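Local atomic coordinates of delta-1-pyrroline-5-carboxylate dehydrogenase, mitochondrial (Mus musculus, PDB entry 4E3X), a protein that catalyses the irreversible NAD+-dependent oxidation of L-glutamate gamma-semialdehyde to glutamate, the second step of proline breakdown in mitochondria. Residues Asn34-Leu38 and Ser136-Arg140; Glu62-Val67 and Met239-Tyr243; Ala222-Asn228 and Tyr537-Thr542. All coordinates share one frame; numbering follows the deposited sequence.

Contact 1 (Asn34-Leu38 and Ser136-Arg140); sequences NEPIL and SGPRR
Glu35 of an N-terminal loop meets Ser136 and Arg140 at the link between two helices of the aldehyde dehydrogenase fold, helix 121-136 and helix 140-151, where Gly137-Arg140 forms a type I beta turn. Across the contact the polar bonds of Glu35 all run through OE2. Arg140 NH2 gives Glu35 OE2 an almost straight salt-bridge hydrogen bond of 2.9 Å, with an N-H...O angle of 176°, and Ser136 OG donates to the same OE2 at 2.7 Å. The arginine comes in on the anti side of OE2 and the serine on the syn side, both tilted out of the carboxylate plane toward the same face. The chain of Glu35 bends at chi2 (74°), which turns its carboxylate to the helix end. Its other oxygen, OE1, forms a salt bridge with Arg171 of helix 155-180, so both oxygens are engaged. Arg140 NH2 has a second acceptor in Ser136 O, 3.0 Å away on a lone pair of that carbonyl; both acceptors lie in the guanidinium plane, which fixes its rotation. NH1 pairs with Glu159 OE2, which also accepts from the backbone N of Leu38, so the buried arginine lies between two acids, an arrangement that probably favours its positive charge. The loop thus lies against helix 155-180 as well as the helix junction. Pro36 O lies 3.2 Å from Arg140 NH1. Leu38 supplies the apolar part, laying CD1 over one face of the guanidinium, 3.5 Å from Arg140 NE.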
# COMPACT_ATOMS: atom_id res chain seq x y z
N ASN B 34 -22.26 -14.38 0.97
CA ASN B 34 -21.40 -15.50 0.66
C ASN B 34 -22.12 -16.60 -0.11
O ASN B 34 -23.27 -16.93 0.18
CB ASN B 34 -20.77 -16.05 1.92
CG ASN B 34 -19.79 -15.08 2.54
OD1 ASN B 34 -20.14 -14.32 3.43
ND2 ASN B 34 -18.56 -15.08 2.03
N GLU B 35 -21.43 -17.16 -1.09
CA GLU B 35 -21.97 -18.28 -1.86
C GLU B 35 -22.14 -19.49 -0.95
O GLU B 35 -21.20 -19.92 -0.29
CB GLU B 35 -21.01 -18.62 -3.01
CG GLU B 35 -21.48 -19.79 -3.86
CD GLU B 35 -22.65 -19.45 -4.77
OE1 GLU B 35 -23.01 -18.26 -4.89
OE2 GLU B 35 -23.20 -20.39 -5.38
N PRO B 36 -23.37 -20.04 -0.88
CA PRO B 36 -23.55 -21.21 -0.01
C PRO B 36 -22.76 -22.43 -0.47
O PRO B 36 -22.64 -22.70 -1.66
CB PRO B 36 -25.06 -21.48 -0.11
CG PRO B 36 -25.67 -20.14 -0.45
CD PRO B 36 -24.65 -19.50 -1.37
N ILE B 37 -22.22 -23.16 0.50
CA ILE B 37 -21.50 -24.40 0.25
C ILE B 37 -22.50 -25.53 0.06
O ILE B 37 -23.37 -25.75 0.91
CB ILE B 37 -20.56 -24.73 1.42
CG1 ILE B 37 -19.52 -23.63 1.59
CG2 ILE B 37 -19.86 -26.06 1.19
CD1 ILE B 37 -18.57 -23.58 0.44
N LEU B 38 -22.39 -26.24 -1.06
CA LEU B 38 -23.32 -27.34 -1.35
C LEU B 38 -22.87 -28.63 -0.66
O LEU B 38 -21.70 -28.78 -0.32
CB LEU B 38 -23.43 -27.56 -2.86
CG LEU B 38 -23.76 -26.32 -3.69
CD1 LEU B 38 -23.93 -26.67 -5.16
CD2 LEU B 38 -25.01 -25.63 -3.16
N SER B 136 -21.50 -19.98 -10.16
CA SER B 136 -22.44 -20.48 -9.16
C SER B 136 -23.33 -21.56 -9.75
O SER B 136 -23.60 -22.58 -9.11
CB SER B 136 -23.30 -19.33 -8.62
OG SER B 136 -24.29 -19.79 -7.72
N GLY B 137 -23.79 -21.33 -10.98
CA GLY B 137 -24.77 -22.18 -11.60
C GLY B 137 -24.21 -23.11 -12.66
O GLY B 137 -23.67 -24.17 -12.33
N PRO B 138 -24.33 -22.71 -13.93
CA PRO B 138 -24.08 -23.65 -15.03
C PRO B 138 -22.63 -24.12 -15.15
O PRO B 138 -22.41 -25.19 -15.71
CB PRO B 138 -24.49 -22.85 -16.27
CG PRO B 138 -24.38 -21.41 -15.86
CD PRO B 138 -24.81 -21.41 -14.42
N ARG B 139 -21.68 -23.36 -14.63
CA ARG B 139 -20.26 -23.71 -14.78
C ARG B 139 -19.65 -24.30 -13.51
O ARG B 139 -18.46 -24.60 -13.49
CB ARG B 139 -19.44 -22.51 -15.27
CG ARG B 139 -19.95 -21.90 -16.56
CD ARG B 139 -19.78 -22.83 -17.76
NE ARG B 139 -18.54 -22.58 -18.49
CZ ARG B 139 -18.41 -21.66 -19.44
NH1 ARG B 139 -17.25 -21.49 -20.06
NH2 ARG B 139 -19.45 -20.90 -19.78
N ARG B 140 -20.46 -24.46 -12.47
CA ARG B 140 -19.94 -24.93 -11.19
C ARG B 140 -19.30 -26.31 -11.32
O ARG B 140 -18.18 -26.53 -10.87
CB ARG B 140 -21.04 -24.97 -10.11
CG ARG B 140 -20.47 -24.90 -8.69
CD ARG B 140 -21.52 -25.30 -7.65
NE ARG B 140 -21.18 -24.88 -6.29
CZ ARG B 140 -21.58 -23.74 -5.74
NH1 ARG B 140 -21.24 -23.45 -4.49
NH2 ARG B 140 -22.32 -22.89 -6.45

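Contact 2 (Glu62-Val67 and Met239-Tyr243); sequences EAIPCV and MLASY
The Tyr243 ring carries Ile64 CG2 over one face, a CH-pi contact with CG2 3.7 Å from the ring centroid and 21° off the normal. Glu62 OE2 lies in plane at the ring edge, 3.6 Å from Tyr243 CD1, with the carboxylate turned 60° from the ring. Val67 CG2 is also at the edge, 3.9 Å from Tyr243 CE2, while Pro65 CD approaches the hydroxyl end at an oblique angle. The tyrosine reaches from helix 239-251 to the broken strand 62-68, its chi1 of -169° swinging the ring away from the backbone N and out from the helix. This joins the first turn of a helix in the Rossmann-like NAD-binding domain to a small mixed sheet; strand 62-68 also bonds through its backbone to Phe261 of the parallel sheet, and the Phe261 ring meets that of Tyr243. An alanine in place of Tyr243 lacks the ring, and Ile64 CG2, Pro65 and Val67 would probably be left with a gap where its face and edge had been. At the helix start, Ile64 CD1 packs 4.0 Å from Met239 CG, and Leu240 CD1 touches the Glu62 side chain. One water donates to both Glu62 OE1, at 2.7 Å, and Leu240 O, at 2.9 Å.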
# COMPACT_ATOMS: atom_id res chain seq x y z
N GLU B 62 -6.92 -31.33 -22.68
CA GLU B 62 -7.22 -30.07 -23.36
C GLU B 62 -5.95 -29.38 -23.81
O GLU B 62 -5.04 -29.20 -23.02
CB GLU B 62 -8.00 -29.12 -22.44
CG GLU B 62 -8.47 -27.88 -23.18
CD GLU B 62 -9.23 -26.89 -22.32
OE1 GLU B 62 -9.29 -27.07 -21.09
OE2 GLU B 62 -9.76 -25.90 -22.88
N ALA B 63 -5.91 -28.97 -25.08
CA ALA B 63 -4.81 -28.17 -25.59
C ALA B 63 -5.11 -26.69 -25.33
O ALA B 63 -6.00 -26.11 -25.96
CB ALA B 63 -4.60 -28.42 -27.08
N ILE B 64 -4.38 -26.11 -24.38
CA ILE B 64 -4.68 -24.78 -23.88
C ILE B 64 -3.64 -23.80 -24.43
O ILE B 64 -2.46 -23.90 -24.10
CB ILE B 64 -4.64 -24.76 -22.33
CG1 ILE B 64 -5.75 -25.67 -21.77
CG2 ILE B 64 -4.77 -23.33 -21.79
CD1 ILE B 64 -5.74 -25.79 -20.26
N PRO B 65 -4.07 -22.84 -25.26
CA PRO B 65 -3.12 -21.88 -25.85
C PRO B 65 -2.84 -20.72 -24.90
O PRO B 65 -3.55 -20.54 -23.91
CB PRO B 65 -3.89 -21.35 -27.06
CG PRO B 65 -5.31 -21.31 -26.55
CD PRO B 65 -5.46 -22.56 -25.69
N CYS B 66 -1.81 -19.95 -25.21
CA CYS B 66 -1.73 -18.60 -24.66
C CYS B 66 -2.81 -17.78 -25.35
O CYS B 66 -3.16 -18.05 -26.51
CB CYS B 66 -0.36 -17.99 -24.92
SG CYS B 66 0.99 -18.77 -24.03
N VAL B 67 -3.36 -16.79 -24.66
CA VAL B 67 -4.36 -15.92 -25.27
C VAL B 67 -3.93 -14.47 -25.12
O VAL B 67 -3.78 -13.96 -24.00
CB VAL B 67 -5.78 -16.12 -24.68
CG1 VAL B 67 -6.78 -15.23 -25.42
CG2 VAL B 67 -6.21 -17.57 -24.76
N MET B 239 -3.34 -25.47 -14.50
CA MET B 239 -3.65 -24.86 -15.79
C MET B 239 -5.09 -25.10 -16.27
O MET B 239 -5.76 -24.17 -16.76
CB MET B 239 -2.65 -25.32 -16.84
CG MET B 239 -2.66 -24.51 -18.13
SD MET B 239 -2.26 -22.78 -17.84
CE MET B 239 -0.74 -22.91 -16.94
N LEU B 240 -5.54 -26.34 -16.16
CA LEU B 240 -6.86 -26.73 -16.65
C LEU B 240 -7.97 -25.87 -16.01
O LEU B 240 -8.79 -25.27 -16.71
CB LEU B 240 -7.09 -28.21 -16.36
CG LEU B 240 -8.37 -28.84 -16.92
CD1 LEU B 240 -8.31 -28.95 -18.44
CD2 LEU B 240 -8.60 -30.21 -16.27
N ALA B 241 -7.99 -25.79 -14.68
CA ALA B 241 -8.99 -24.98 -14.02
C ALA B 241 -8.78 -23.48 -14.24
O ALA B 241 -9.75 -22.72 -14.35
CB ALA B 241 -9.05 -25.29 -12.53
N SER B 242 -7.52 -23.05 -14.31
CA SER B 242 -7.24 -21.63 -14.51
C SER B 242 -7.77 -21.14 -15.85
O SER B 242 -8.35 -20.05 -15.94
CB SER B 242 -5.75 -21.34 -14.40
OG SER B 242 -5.28 -21.61 -13.10
N TYR B 243 -7.56 -21.93 -16.90
CA TYR B 243 -8.08 -21.56 -18.22
C TYR B 243 -9.61 -21.56 -18.23
O TYR B 243 -10.23 -20.73 -18.90
CB TYR B 243 -7.53 -22.48 -19.30
CG TYR B 243 -7.81 -22.02 -20.71
CD1 TYR B 243 -8.46 -22.84 -21.62
CD2 TYR B 243 -7.41 -20.76 -21.13
CE1 TYR B 243 -8.70 -22.41 -22.93
CE2 TYR B 243 -7.66 -20.32 -22.42
CZ TYR B 243 -8.29 -21.14 -23.31
OH TYR B 243 -8.51 -20.67 -24.59
O HOH W 1 -10.27 -25.52 -19.14

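Contact 3 (Ala222-Asn228 and Tyr537-Thr542); sequences APALMGN and YILRWT
Two polar bonds converge on Asn228, whose ND2 crosses the contact to Trp541 O at 2.9 Å, nearly straight (169°) and on a lone pair of that carbonyl. The same ND2 turns back to Pro223 O, also 2.9 Å away, so both amide hydrogens are used. Pro223 O is in turn gripped by Asn228 N, part of the Schellman motif that ends helix 213-225: Gly227, at positive phi, is its C-prime residue, and Gly227 N bonds to Ala224 O. Asn228 OD1 accepts from Leu200 N, which completes the fixing of this buried amide.

The aromatic contacts differ in kind. Pro223 CG sits over the centre of the Trp541 five-membered ring, a CH-pi contact 3.9 Å from the centroid and 9° off its normal; Arg540 CB lies on the opposite face. Ala222 CB instead meets the edge of the Tyr537 ring, 3.7 Å from CE2. That phenol extends to Asn283 through its OH.

Aliphatic packing is led by Met226. Bent at chi2 and chi3, its chain crosses Ile538 at about a right angle, with SD 3.7 Å from Ile538 CB, and its CE reaches Thr542 CB. Met226 CB rests against the backbone of Trp541, 3.6 Å from its O. Leu225 CD2 makes a looser touch on Ile538 CG2.

The contact thus joins the C-terminal end of helix 213-225 to the 3-10 turn leading into strand 542-550. Helices 121-136 and 155-180 pack against Leu225 and Met226, strand 279-285 meets Pro223 and Trp541 through Asn283, and the outer side of the turn, at Leu539 and Arg540, packs on the same residues of the second subunit.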
# COMPACT_ATOMS: atom_id res chain seq x y z
N ALA B 222 -8.89 -8.96 -9.51
CA ALA B 222 -9.02 -7.75 -8.70
C ALA B 222 -8.34 -6.52 -9.33
O ALA B 222 -8.97 -5.46 -9.42
CB ALA B 222 -8.54 -8.00 -7.27
N PRO B 223 -7.10 -6.66 -9.84
CA PRO B 223 -6.53 -5.49 -10.53
C PRO B 223 -7.35 -5.11 -11.77
O PRO B 223 -7.55 -3.92 -12.02
CB PRO B 223 -5.11 -5.94 -10.88
CG PRO B 223 -4.79 -7.01 -9.85
CD PRO B 223 -6.09 -7.73 -9.66
N ALA B 224 -7.83 -6.09 -12.54
CA ALA B 224 -8.63 -5.77 -13.72
C ALA B 224 -9.90 -5.01 -13.34
O ALA B 224 -10.30 -4.05 -14.01
CB ALA B 224 -8.96 -7.03 -14.50
N LEU B 225 -10.56 -5.43 -12.26
CA LEU B 225 -11.74 -4.74 -11.75
C LEU B 225 -11.48 -3.26 -11.53
O LEU B 225 -12.35 -2.42 -11.80
CB LEU B 225 -12.20 -5.39 -10.45
CG LEU B 225 -13.29 -4.68 -9.65
CD1 LEU B 225 -14.63 -4.73 -10.37
CD2 LEU B 225 -13.36 -5.31 -8.26
N MET B 226 -10.28 -2.93 -11.07
CA MET B 226 -9.92 -1.56 -10.73
C MET B 226 -9.37 -0.77 -11.92
O MET B 226 -8.81 0.31 -11.75
CB MET B 226 -8.93 -1.55 -9.57
CG MET B 226 -9.46 -2.26 -8.33
SD MET B 226 -11.06 -1.66 -7.75
CE MET B 226 -10.62 -0.05 -7.11
N GLY B 227 -9.56 -1.29 -13.13
CA GLY B 227 -9.18 -0.54 -14.32
C GLY B 227 -7.79 -0.81 -14.83
O GLY B 227 -7.29 -0.09 -15.69
N ASN B 228 -7.16 -1.85 -14.30
CA ASN B 228 -5.85 -2.26 -14.79
C ASN B 228 -5.92 -3.27 -15.92
O ASN B 228 -6.95 -3.92 -16.13
CB ASN B 228 -5.03 -2.85 -13.65
CG ASN B 228 -4.80 -1.85 -12.56
OD1 ASN B 228 -4.01 -0.93 -12.74
ND2 ASN B 228 -5.53 -1.98 -11.45
N TYR B 537 -8.18 -4.41 0.10
CA TYR B 537 -7.29 -5.02 -0.89
C TYR B 537 -7.27 -4.27 -2.22
O TYR B 537 -6.20 -4.05 -2.79
CB TYR B 537 -7.73 -6.46 -1.11
CG TYR B 537 -6.89 -7.26 -2.08
CD1 TYR B 537 -5.58 -7.60 -1.78
CD2 TYR B 537 -7.44 -7.74 -3.26
CE1 TYR B 537 -4.82 -8.37 -2.65
CE2 TYR B 537 -6.70 -8.51 -4.14
CZ TYR B 537 -5.39 -8.83 -3.83
OH TYR B 537 -4.65 -9.61 -4.69
N ILE B 538 -8.45 -3.87 -2.70
CA ILE B 538 -8.55 -3.21 -4.00
C ILE B 538 -7.80 -1.88 -4.04
O ILE B 538 -7.42 -1.42 -5.11
CB ILE B 538 -10.01 -2.98 -4.45
CG1 ILE B 538 -10.81 -2.28 -3.35
CG2 ILE B 538 -10.65 -4.30 -4.88
CD1 ILE B 538 -12.16 -1.79 -3.81
N LEU B 539 -7.55 -1.29 -2.87
CA LEU B 539 -6.84 -0.01 -2.81
C LEU B 539 -5.39 -0.11 -3.31
O LEU B 539 -4.81 0.89 -3.71
CB LEU B 539 -6.88 0.58 -1.40
CG LEU B 539 -8.27 1.05 -0.98
CD1 LEU B 539 -8.33 1.30 0.51
CD2 LEU B 539 -8.64 2.30 -1.76
N ARG B 540 -4.81 -1.31 -3.26
CA ARG B 540 -3.47 -1.45 -3.81
C ARG B 540 -3.45 -1.29 -5.33
O ARG B 540 -2.39 -1.03 -5.92
CB ARG B 540 -2.86 -2.81 -3.45
CG ARG B 540 -2.57 -3.02 -1.96
CD ARG B 540 -1.66 -1.93 -1.34
NE ARG B 540 -0.26 -1.99 -1.79
CZ ARG B 540 0.48 -0.94 -2.14
NH1 ARG B 540 -0.04 0.28 -2.13
NH2 ARG B 540 1.74 -1.11 -2.52
N TRP B 541 -4.61 -1.42 -5.98
CA TRP B 541 -4.67 -1.45 -7.45
C TRP B 541 -5.29 -0.19 -8.05
O TRP B 541 -5.60 -0.16 -9.24
CB TRP B 541 -5.36 -2.74 -7.95
CG TRP B 541 -4.78 -3.92 -7.24
CD1 TRP B 541 -5.40 -4.72 -6.34
CD2 TRP B 541 -3.42 -4.37 -7.31
NE1 TRP B 541 -4.52 -5.66 -5.84
CE2 TRP B 541 -3.30 -5.47 -6.43
CE3 TRP B 541 -2.29 -3.95 -8.03
CZ2 TRP B 541 -2.10 -6.15 -6.24
CZ3 TRP B 541 -1.10 -4.64 -7.85
CH2 TRP B 541 -1.02 -5.73 -6.97
N THR B 542 -5.44 0.84 -7.23
CA THR B 542 -5.87 2.14 -7.72
C THR B 542 -4.87 3.21 -7.27
O THR B 542 -4.27 3.10 -6.19
CB THR B 542 -7.32 2.50 -7.26
OG1 THR B 542 -7.66 3.82 -7.68
CG2 THR B 542 -7.47 2.44 -5.75

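Overall arrangement
The three contacts do not touch; their centres are about 22 to 24 Å apart, though the nearest atoms of contacts 1 and 2 come within about 7 Å. Along the chain, contacts 1 and 2 cross, as do contacts 2 and 3, whereas contact 1 closes before contact 3 opens. Helix 155-180 is common to contacts 1 and 3, and helix 121-136 runs from the turn of contact 1 to the side chains of contact 3. Helix 140-151 starts in contact 1 and packs on the helix of contact 2. Together they tie the N-terminal region and the chain's C-terminal part to the helices and parallel sheet of the NAD-binding domain, with contact 3 extending to the dimer interface.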